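Local coordinates for protein phenazine-1-carboxylate N-methyltransferase (Pseudomonas aeruginosa, PDB 2IP2) that methylates the phenazine ring of phenazine-1-carboxylate with S-adenosyl-L-methionine, giving 5-methylphenazine-1-carboxylate on the pathway to the virulence pigment pyocyanin, at residues 22-27 against 59-64; 35-40 against 45-50; 103-108 against 122-127. All coordinates share one frame; numbering follows the deposited sequence. Where two conformers were deposited one is given.

Interaction 1 of 3, residues 22-27 against 59-64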
loop_
_atom_site.group_PDB
_atom_site.type_symbol
_atom_site.label_atom_id
_atom_site.label_comp_id
_atom_site.label_asym_id
_atom_site.label_seq_id
_atom_site.Cartn_x
_atom_site.Cartn_y
_atom_site.Cartn_z
ATOM N N SER A 22 4.042 0.071 2.544
ATOM C CA SER A 22 4.975 0.726 1.575
ATOM C C SER A 22 5.824 1.745 2.313
ATOM O O SER A 22 7.050 1.815 2.117
ATOM C CB SER A 22 4.234 1.406 0.422
ATOM O OG SER A 22 3.193 0.589 -0.105
ATOM N N ARG A 23 5.187 2.510 3.212
ATOM C CA ARG A 23 5.928 3.573 3.950
ATOM C C ARG A 23 6.953 2.920 4.866
ATOM O O ARG A 23 8.060 3.413 4.947
ATOM C CB ARG A 23 4.999 4.519 4.731
ATOM C CG ARG A 23 3.944 5.282 3.883
ATOM C CD ARG A 23 4.643 5.971 2.675
ATOM N NE ARG A 23 5.378 7.198 3.109
ATOM C CZ ARG A 23 6.268 7.830 2.364
ATOM N NH1 ARG A 23 6.563 7.369 1.172
ATOM N NH2 ARG A 23 6.844 8.940 2.783
ATOM N N CYS A 24 6.591 1.829 5.554
ATOM C CA CYS A 24 7.551 1.104 6.411
ATOM C C CYS A 24 8.765 0.572 5.631
ATOM O O CYS A 24 9.901 0.703 6.090
ATOM C CB CYS A 24 6.844 -0.011 7.155
ATOM S SG CYS A 24 5.797 0.602 8.470
ATOM N N VAL A 25 8.575 0.044 4.416
ATOM C CA VAL A 25 9.748 -0.428 3.631
ATOM C C VAL A 25 10.563 0.776 3.169
ATOM O O VAL A 25 11.812 0.745 3.169
ATOM C CB VAL A 25 9.223 -1.334 2.412
ATOM C CG1 VAL A 25 10.361 -1.592 1.388
ATOM C CG2 VAL A 25 8.681 -2.604 2.977
ATOM N N TYR A 26 9.865 1.861 2.822
ATOM C CA TYR A 26 10.592 3.083 2.401
ATOM C C TYR A 26 11.510 3.563 3.557
ATOM O O TYR A 26 12.697 3.851 3.369
ATOM C CB TYR A 26 9.572 4.163 1.924
ATOM C CG TYR A 26 10.236 5.533 1.758
ATOM C CD1 TYR A 26 11.169 5.774 0.720
ATOM C CD2 TYR A 26 10.050 6.522 2.738
ATOM C CE1 TYR A 26 11.795 7.056 0.610
ATOM C CE2 TYR A 26 10.674 7.756 2.645
ATOM C CZ TYR A 26 11.547 8.011 1.594
ATOM O OH TYR A 26 12.140 9.253 1.581
ATOM N N VAL A 27 10.952 3.586 4.756
ATOM C CA VAL A 27 11.707 3.957 5.897
ATOM C C VAL A 27 12.900 3.060 6.150
ATOM O O VAL A 27 14.014 3.548 6.376
ATOM C CB VAL A 27 10.794 4.049 7.146
ATOM C CG1 VAL A 27 11.670 4.214 8.417
ATOM C CG2 VAL A 27 9.759 5.229 7.037
ATOM N N HIS A 59 12.372 -1.454 17.481
ATOM C CA HIS A 59 11.753 -2.721 17.789
ATOM C C HIS A 59 10.415 -2.872 17.082
ATOM O O HIS A 59 10.105 -3.959 16.497
ATOM C CB HIS A 59 11.534 -2.909 19.295
ATOM C CG HIS A 59 10.966 -4.261 19.628
ATOM N ND1 HIS A 59 11.722 -5.415 19.553
ATOM C CD2 HIS A 59 9.715 -4.651 19.976
ATOM C CE1 HIS A 59 10.963 -6.457 19.864
ATOM N NE2 HIS A 59 9.740 -6.023 20.117
ATOM N N ARG A 60 9.593 -1.819 17.140
ATOM C CA ARG A 60 8.249 -1.921 16.565
ATOM C C ARG A 60 8.272 -1.952 15.037
ATOM O O ARG A 60 7.476 -2.667 14.365
ATOM C CB ARG A 60 7.402 -0.781 17.076
ATOM C CG ARG A 60 7.122 -0.940 18.611
ATOM C CD ARG A 60 6.696 0.355 19.215
ATOM N NE ARG A 60 5.286 0.622 18.882
ATOM C CZ ARG A 60 4.575 1.644 19.331
ATOM N NH1 ARG A 60 5.135 2.623 20.055
ATOM N NH2 ARG A 60 3.280 1.728 19.006
ATOM N N LEU A 61 9.162 -1.147 14.472
ATOM C CA LEU A 61 9.351 -1.206 13.021
ATOM C C LEU A 61 9.815 -2.595 12.594
ATOM O O LEU A 61 9.305 -3.171 11.632
ATOM C CB LEU A 61 10.327 -0.088 12.548
ATOM C CG LEU A 61 10.703 -0.079 11.026
ATOM C CD1 LEU A 61 9.471 0.179 10.181
ATOM C CD2 LEU A 61 11.720 1.074 10.863
ATOM N N MET A 62 10.859 -3.117 13.269
ATOM C CA MET A 62 11.452 -4.388 12.851
ATOM C C MET A 62 10.443 -5.547 13.063
ATOM O O MET A 62 10.398 -6.433 12.229
ATOM C CB MET A 62 12.772 -4.669 13.603
ATOM C CG MET A 62 13.957 -3.701 13.242
ATOM S SD MET A 62 14.420 -3.902 11.511
ATOM C CE MET A 62 14.804 -5.663 11.379
ATOM N N ARG A 63 9.688 -5.539 14.173
ATOM C CA ARG A 63 8.635 -6.516 14.425
ATOM C C ARG A 63 7.666 -6.605 13.223
ATOM O O ARG A 63 7.329 -7.709 12.751
ATOM C CB ARG A 63 7.829 -6.076 15.650
ATOM C CG ARG A 63 6.901 -7.075 16.168
ATOM C CD ARG A 63 6.708 -6.756 17.673
ATOM N NE ARG A 63 6.000 -5.498 17.895
ATOM C CZ ARG A 63 5.438 -5.218 19.053
ATOM N NH1 ARG A 63 5.552 -6.115 20.041
ATOM N NH2 ARG A 63 4.749 -4.102 19.226
ATOM N N LEU A 64 7.246 -5.433 12.747
ATOM C CA LEU A 64 6.388 -5.324 11.573
ATOM C C LEU A 64 7.044 -5.918 10.313
ATOM O O LEU A 64 6.445 -6.736 9.602
ATOM C CB LEU A 64 6.051 -3.832 11.349
ATOM C CG LEU A 64 5.055 -3.517 10.240
ATOM C CD1 LEU A 64 4.400 -2.184 10.546
ATOM C CD2 LEU A 64 5.753 -3.493 8.860
#
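Leu-61 holds CG opposite its backbone N (chi1 176°), and this carries its two methyl groups out to Cys-24 and Val-27 on the other helix. Cys-24 has its SG beside its own backbone N and opposite the carbonyl carbon (chi1 -73°), which turns the sulfur toward the leucines. Cys-24 CB meets Leu-61 CD1 at 4.0 Å. The other branch of Leu-61 serves Val-27: Leu-61 CD2 reaches Val-27 CG1 at 4.0 Å, and the two side chains pass at a slant. Leu-64 reaches Cys-24 alone. In one of its two modelled conformers Leu-64 CD1 lies 3.7 Å from Cys-24 SG, so this part of the contact is less certain.

Helix 6-30 and helix 55-67 supply the two segments, inside the dimerisation domain, whose family belongs to the helix-turn-helix clan. Their local axes come no nearer than 10.8 Å and run at 117° to each other. That wide spacing is bridged by side chains alone, and the contact is wholly apolar and buried.

Leu-61 also packs on Leu-33 of helix 33-38. Trp-110 of the second subunit packs on Cys-24, and Val-289 of that subunit on Leu-64. Nearby, Arg-60 and Arg-63 each form a salt bridge to Asp-288 of the second subunit.

Interaction 2 of 3, residues 35-40 against 45-50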
loop_
_atom_site.group_PDB
_atom_site.type_symbol
_atom_site.label_atom_id
_atom_site.label_comp_id
_atom_site.label_asym_id
_atom_site.label_seq_id
_atom_site.Cartn_x
_atom_site.Cartn_y
_atom_site.Cartn_z
ATOM N N ASP A 35 21.622 -2.680 5.061
ATOM C CA ASP A 35 23.093 -2.512 5.073
ATOM C C ASP A 35 23.672 -2.636 6.467
ATOM O O ASP A 35 24.623 -3.403 6.683
ATOM C CB ASP A 35 23.454 -1.167 4.459
ATOM C CG ASP A 35 22.832 -1.024 3.053
ATOM O OD1 ASP A 35 23.009 -1.989 2.255
ATOM O OD2 ASP A 35 22.148 -0.008 2.786
ATOM N N LEU A 36 23.086 -1.901 7.415
ATOM C CA LEU A 36 23.495 -2.012 8.815
ATOM C C LEU A 36 23.448 -3.451 9.290
ATOM O O LEU A 36 24.431 -3.960 9.872
ATOM C CB LEU A 36 22.651 -1.086 9.735
ATOM C CG LEU A 36 22.746 0.414 9.393
ATOM C CD1 LEU A 36 21.756 1.184 10.143
ATOM C CD2 LEU A 36 24.147 0.998 9.746
ATOM N N ILE A 37 22.319 -4.108 9.076
ATOM C CA ILE A 37 22.160 -5.511 9.492
ATOM C C ILE A 37 23.168 -6.454 8.855
ATOM O O ILE A 37 23.744 -7.309 9.572
ATOM C CB ILE A 37 20.698 -6.032 9.288
ATOM C CG1 ILE A 37 19.775 -5.331 10.319
ATOM C CG2 ILE A 37 20.641 -7.550 9.392
ATOM C CD1 ILE A 37 18.221 -5.374 9.990
ATOM N N GLU A 38 23.398 -6.318 7.546
ATOM C CA GLU A 38 24.364 -7.180 6.859
ATOM C C GLU A 38 25.755 -7.034 7.459
ATOM O O GLU A 38 26.514 -8.006 7.529
ATOM C CB GLU A 38 24.426 -6.878 5.365
ATOM C CG GLU A 38 25.048 -8.003 4.543
ATOM C CD GLU A 38 24.338 -9.339 4.729
ATOM O OE1 GLU A 38 23.166 -9.366 5.156
ATOM O OE2 GLU A 38 24.905 -10.399 4.372
ATOM N N SER A 39 26.079 -5.835 7.916
ATOM C CA SER A 39 27.420 -5.589 8.526
ATOM C C SER A 39 27.520 -6.036 9.992
ATOM O O SER A 39 28.576 -5.859 10.636
ATOM C CB SER A 39 27.783 -4.114 8.420
ATOM O OG SER A 39 27.011 -3.310 9.314
ATOM N N GLY A 40 26.419 -6.564 10.522
ATOM C CA GLY A 40 26.349 -7.093 11.895
ATOM C C GLY A 40 25.799 -6.187 12.977
ATOM O O GLY A 40 25.859 -6.509 14.163
ATOM N N GLU A 45 18.881 -1.859 19.927
ATOM C CA GLU A 45 19.747 -0.865 20.537
ATOM C C GLU A 45 20.870 -0.339 19.595
ATOM O O GLU A 45 21.073 0.872 19.446
ATOM C CB GLU A 45 20.314 -1.468 21.834
ATOM C CG GLU A 45 19.239 -1.815 22.941
ATOM C CD GLU A 45 18.480 -3.165 22.716
ATOM O OE1 GLU A 45 19.000 -4.037 21.975
ATOM O OE2 GLU A 45 17.334 -3.344 23.271
ATOM N N THR A 46 21.606 -1.251 18.973
ATOM C CA THR A 46 22.681 -0.818 18.074
ATOM C C THR A 46 22.151 -0.223 16.768
ATOM O O THR A 46 22.683 0.749 16.286
ATOM C CB THR A 46 23.686 -1.929 17.774
ATOM O OG1 THR A 46 23.015 -3.040 17.172
ATOM C CG2 THR A 46 24.368 -2.389 19.124
ATOM N N LEU A 47 21.047 -0.769 16.261
ATOM C CA LEU A 47 20.370 -0.124 15.096
ATOM C C LEU A 47 19.905 1.318 15.405
ATOM O O LEU A 47 20.201 2.236 14.666
ATOM C CB LEU A 47 19.210 -1.008 14.665
ATOM C CG LEU A 47 19.656 -2.227 13.827
ATOM C CD1 LEU A 47 18.460 -3.192 13.623
ATOM C CD2 LEU A 47 20.262 -1.762 12.495
ATOM N N ALA A 48 19.250 1.510 16.558
ATOM C CA ALA A 48 18.802 2.812 17.009
ATOM C C ALA A 48 19.889 3.853 17.148
ATOM O O ALA A 48 19.716 5.013 16.706
ATOM C CB ALA A 48 17.925 2.703 18.303
ATOM N N ALA A 49 21.023 3.442 17.739
ATOM C CA ALA A 49 22.167 4.328 17.923
ATOM C C ALA A 49 22.720 4.669 16.564
ATOM O O ALA A 49 23.148 5.820 16.297
ATOM C CB ALA A 49 23.268 3.654 18.796
ATOM N N ALA A 50 22.686 3.689 15.688
ATOM C CA ALA A 50 23.263 3.882 14.360
ATOM C C ALA A 50 22.471 4.892 13.488
ATOM O O ALA A 50 23.070 5.589 12.693
ATOM C CB ALA A 50 23.408 2.564 13.659
HETATM O O HOH W 1 24.752 -5.170 17.046
#
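Apolar contacts join Leu-36 and Ile-37 of one short helix to Leu-47 and Ala-50 of the next. Leu-47 reaches out with both of its methyl groups. Leu-47 CD2 lies 3.7 Å from Leu-36 CB and also touches Leu-36 CD1, a little farther off. Leu-47 CD1 meets Ile-37 CG1 at 4.1 Å, so the fork of Leu-47 is shared between two neighbouring residues. Leu-36 keeps CG beside its backbone N (chi1 -60°), and Leu-36 CD1 extends past Leu-47 to the methyl group of Ala-50, 4.1 Å from Ala-50 CB. Beyond the pair, Tyr-79 of strand 78-81 touches both Ile-37 and Leu-47. Helix 55-67 adds Met-62 on Ile-37 and Ile-58 on Leu-47.

Hydrogen bonds finish the first helix. Gly-40 has positive phi (97°) and closes a Schellman motif. Gly-40 N donates to Ile-37 O over 2.9 Å. Ser-39 OG donates to Leu-36 O over 2.7 Å, tilted 27° from the carbonyl plane.

One water lies between the segments. It is 2.8 Å from Thr-46 OG1 and makes a weak, long bond to Gly-40 O. Thr-46 OG1 also bonds to Ser-43 OG in the connecting loop.

The chemistry is therefore split. Aliphatic groups hold helix 33-38 to helix 44-51 within the dimerisation domain, while the direct polar bonds shape the helix end and the turn, and the water link between the segments is weak.

Interaction 3 of 3, residues 103-108 against 122-127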
loop_
_atom_site.group_PDB
_atom_site.type_symbol
_atom_site.label_atom_id
_atom_site.label_comp_id
_atom_site.label_asym_id
_atom_site.label_seq_id
_atom_site.Cartn_x
_atom_site.Cartn_y
_atom_site.Cartn_z
ATOM N N GLY A 103 9.075 6.142 -3.222
ATOM C CA GLY A 103 8.626 6.680 -1.917
ATOM C C GLY A 103 8.788 8.178 -1.741
ATOM O O GLY A 103 8.379 8.725 -0.716
ATOM N N GLU A 104 9.305 8.847 -2.767
ATOM C CA GLU A 104 9.522 10.300 -2.731
ATOM C C GLU A 104 8.729 10.864 -3.864
ATOM O O GLU A 104 7.534 11.089 -3.699
ATOM C CB GLU A 104 11.025 10.604 -2.762
ATOM C CG GLU A 104 11.668 10.226 -1.405
ATOM C CD GLU A 104 13.218 10.163 -1.334
ATOM O OE1 GLU A 104 13.932 10.578 -2.309
ATOM O OE2 GLU A 104 13.694 9.661 -0.265
ATOM N N GLU A 105 9.345 11.044 -5.060
ATOM C CA GLU A 105 8.639 11.640 -6.166
ATOM C C GLU A 105 7.293 10.947 -6.475
ATOM O O GLU A 105 6.310 11.625 -6.705
ATOM C CB GLU A 105 9.482 11.532 -7.419
ATOM C CG GLU A 105 10.368 12.722 -7.635
ATOM C CD GLU A 105 11.677 12.617 -6.876
ATOM O OE1 GLU A 105 11.885 11.631 -6.125
ATOM O OE2 GLU A 105 12.515 13.537 -7.086
ATOM N N PHE A 106 7.267 9.619 -6.554
ATOM C CA PHE A 106 5.973 8.990 -6.896
ATOM C C PHE A 106 4.942 8.916 -5.764
ATOM O O PHE A 106 3.727 8.829 -6.012
ATOM C CB PHE A 106 6.170 7.651 -7.540
ATOM C CG PHE A 106 6.793 7.741 -8.920
ATOM C CD1 PHE A 106 6.626 8.911 -9.720
ATOM C CD2 PHE A 106 7.515 6.644 -9.424
ATOM C CE1 PHE A 106 7.164 8.941 -11.058
ATOM C CE2 PHE A 106 8.073 6.675 -10.713
ATOM C CZ PHE A 106 7.864 7.798 -11.543
ATOM N N HIS A 107 5.413 8.962 -4.535
ATOM C CA HIS A 107 4.478 9.144 -3.388
ATOM C C HIS A 107 3.811 10.530 -3.499
ATOM O O HIS A 107 2.593 10.682 -3.297
ATOM C CB HIS A 107 5.249 9.069 -2.069
ATOM C CG HIS A 107 4.398 9.324 -0.855
ATOM N ND1 HIS A 107 3.571 8.362 -0.310
ATOM C CD2 HIS A 107 4.252 10.428 -0.079
ATOM C CE1 HIS A 107 2.934 8.864 0.748
ATOM N NE2 HIS A 107 3.334 10.117 0.907
ATOM N N ALA A 108 4.619 11.550 -3.808
ATOM C CA ALA A 108 4.037 12.857 -4.083
ATOM C C ALA A 108 3.052 12.830 -5.235
ATOM O O ALA A 108 1.973 13.453 -5.171
ATOM C CB ALA A 108 5.158 13.855 -4.401
ATOM N N PRO A 122 -1.597 14.240 -15.174
ATOM C CA PRO A 122 -0.924 13.209 -14.352
ATOM C C PRO A 122 -0.703 13.752 -12.934
ATOM O O PRO A 122 -0.453 14.932 -12.767
ATOM C CB PRO A 122 0.397 13.005 -15.086
ATOM C CG PRO A 122 -0.044 13.273 -16.548
ATOM C CD PRO A 122 -0.858 14.515 -16.413
ATOM N N GLY A 123 -0.880 12.909 -11.917
ATOM C CA GLY A 123 -0.598 13.330 -10.535
ATOM C C GLY A 123 0.799 13.895 -10.356
ATOM O O GLY A 123 0.981 14.859 -9.597
ATOM N N PHE A 124 1.760 13.374 -11.107
ATOM C CA PHE A 124 3.125 13.937 -11.002
ATOM C C PHE A 124 3.069 15.460 -11.355
ATOM O O PHE A 124 3.589 16.305 -10.633
ATOM C CB PHE A 124 4.157 13.248 -11.885
ATOM C CG PHE A 124 5.556 13.774 -11.635
ATOM C CD1 PHE A 124 6.003 14.992 -12.255
ATOM C CD2 PHE A 124 6.380 13.146 -10.704
ATOM C CE1 PHE A 124 7.282 15.529 -11.988
ATOM C CE2 PHE A 124 7.684 13.644 -10.435
ATOM C CZ PHE A 124 8.124 14.876 -11.061
ATOM N N GLU A 125 2.428 15.770 -12.465
ATOM C CA GLU A 125 2.308 17.173 -12.913
ATOM C C GLU A 125 1.506 18.014 -11.905
ATOM O O GLU A 125 1.872 19.192 -11.591
ATOM C CB GLU A 125 1.649 17.203 -14.280
ATOM C CG GLU A 125 1.573 18.695 -14.807
ATOM C CD GLU A 125 1.330 18.797 -16.283
ATOM O OE1 GLU A 125 1.368 17.772 -16.981
ATOM O OE2 GLU A 125 1.137 19.937 -16.729
ATOM N N LEU A 126 0.394 17.450 -11.381
ATOM C CA LEU A 126 -0.322 18.170 -10.323
ATOM C C LEU A 126 0.555 18.482 -9.114
ATOM O O LEU A 126 0.522 19.606 -8.594
ATOM C CB LEU A 126 -1.608 17.458 -9.916
ATOM C CG LEU A 126 -2.676 17.385 -11.033
ATOM C CD1 LEU A 126 -3.786 16.443 -10.508
ATOM C CD2 LEU A 126 -3.284 18.772 -11.384
ATOM N N ALA A 127 1.318 17.480 -8.665
ATOM C CA ALA A 127 2.168 17.573 -7.471
ATOM C C ALA A 127 3.348 18.548 -7.642
ATOM O O ALA A 127 3.731 19.234 -6.695
ATOM C CB ALA A 127 2.751 16.202 -7.123
#
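Phe-124 turns its ring edge to Glu-105. Phe-124 CE2 lies 4.0 Å from Glu-105 CG, which sits in the ring plane, and 4.1 Å from Glu-105 CB. The Glu-105 chain bends at chi2 (85°) and lies alongside the ring, with its carboxylate nearly coplanar with it, 2° apart. Phe-124 CD2 also comes to the edge of the Phe-106 ring, 4.3 Å from Phe-106 CE1.

Small residues meet next to this aromatic group. Ala-127 CB rests 3.5 Å from Ala-108 O. The CB atoms of Ala-108 and Ala-127 are 4.3 Å apart. The small side chains let the backbones approach closely, with the CA atoms of Ala-108 and Ala-127 6.1 Å apart.

The contact brings together the starts of helix 105-109 and helix 123-128. Residues 122-127 belong to the O-methyltransferase family region, which has the Rossmann-like fold of the class I methyltransferases. Residues 103-108 also pack on helix 6-30 of the dimerisation domain, Glu-104 on Arg-30 and His-107 on Arg-23. Glu-104 and Pro-122 occupy the N-cap positions. Phe-106 lies about 12 Å, side chain to side chain, from Arg-241, a predicted S-adenosyl-L-methionine binding residue.

Charge enters through the end of Glu-105. A salt bridge to Arg-145 and a hydrogen bond to Tyr-135 OH hold Glu-105 OE2. The Tyr-135 ring also meets Phe-124 edge-to-face, and Phe-128 stacks on Phe-124.

Overall arrangement
Interactions 1 and 2 lie in the dimerisation domain, with centres 14 Å apart. Interaction 2 is nested in the chain loop that interaction 1 closes. Helices 6-30 and 33-38 are consecutive, as are 44-51 and 55-67. Interaction 3 follows later in the chain. Its centre is 22 Å from that of interaction 1, yet they touch: Arg-23 NH1 probably hydrogen-bonds to Gly-103 O. Interaction 2 is farther off, about 13 Å from interaction 3 by nearest atoms. Helix 6-30 is common to interactions 1 and 3, as a partner in the first and a neighbour of the second. The second subunit of the homodimer reaches both of these, but not interaction 2.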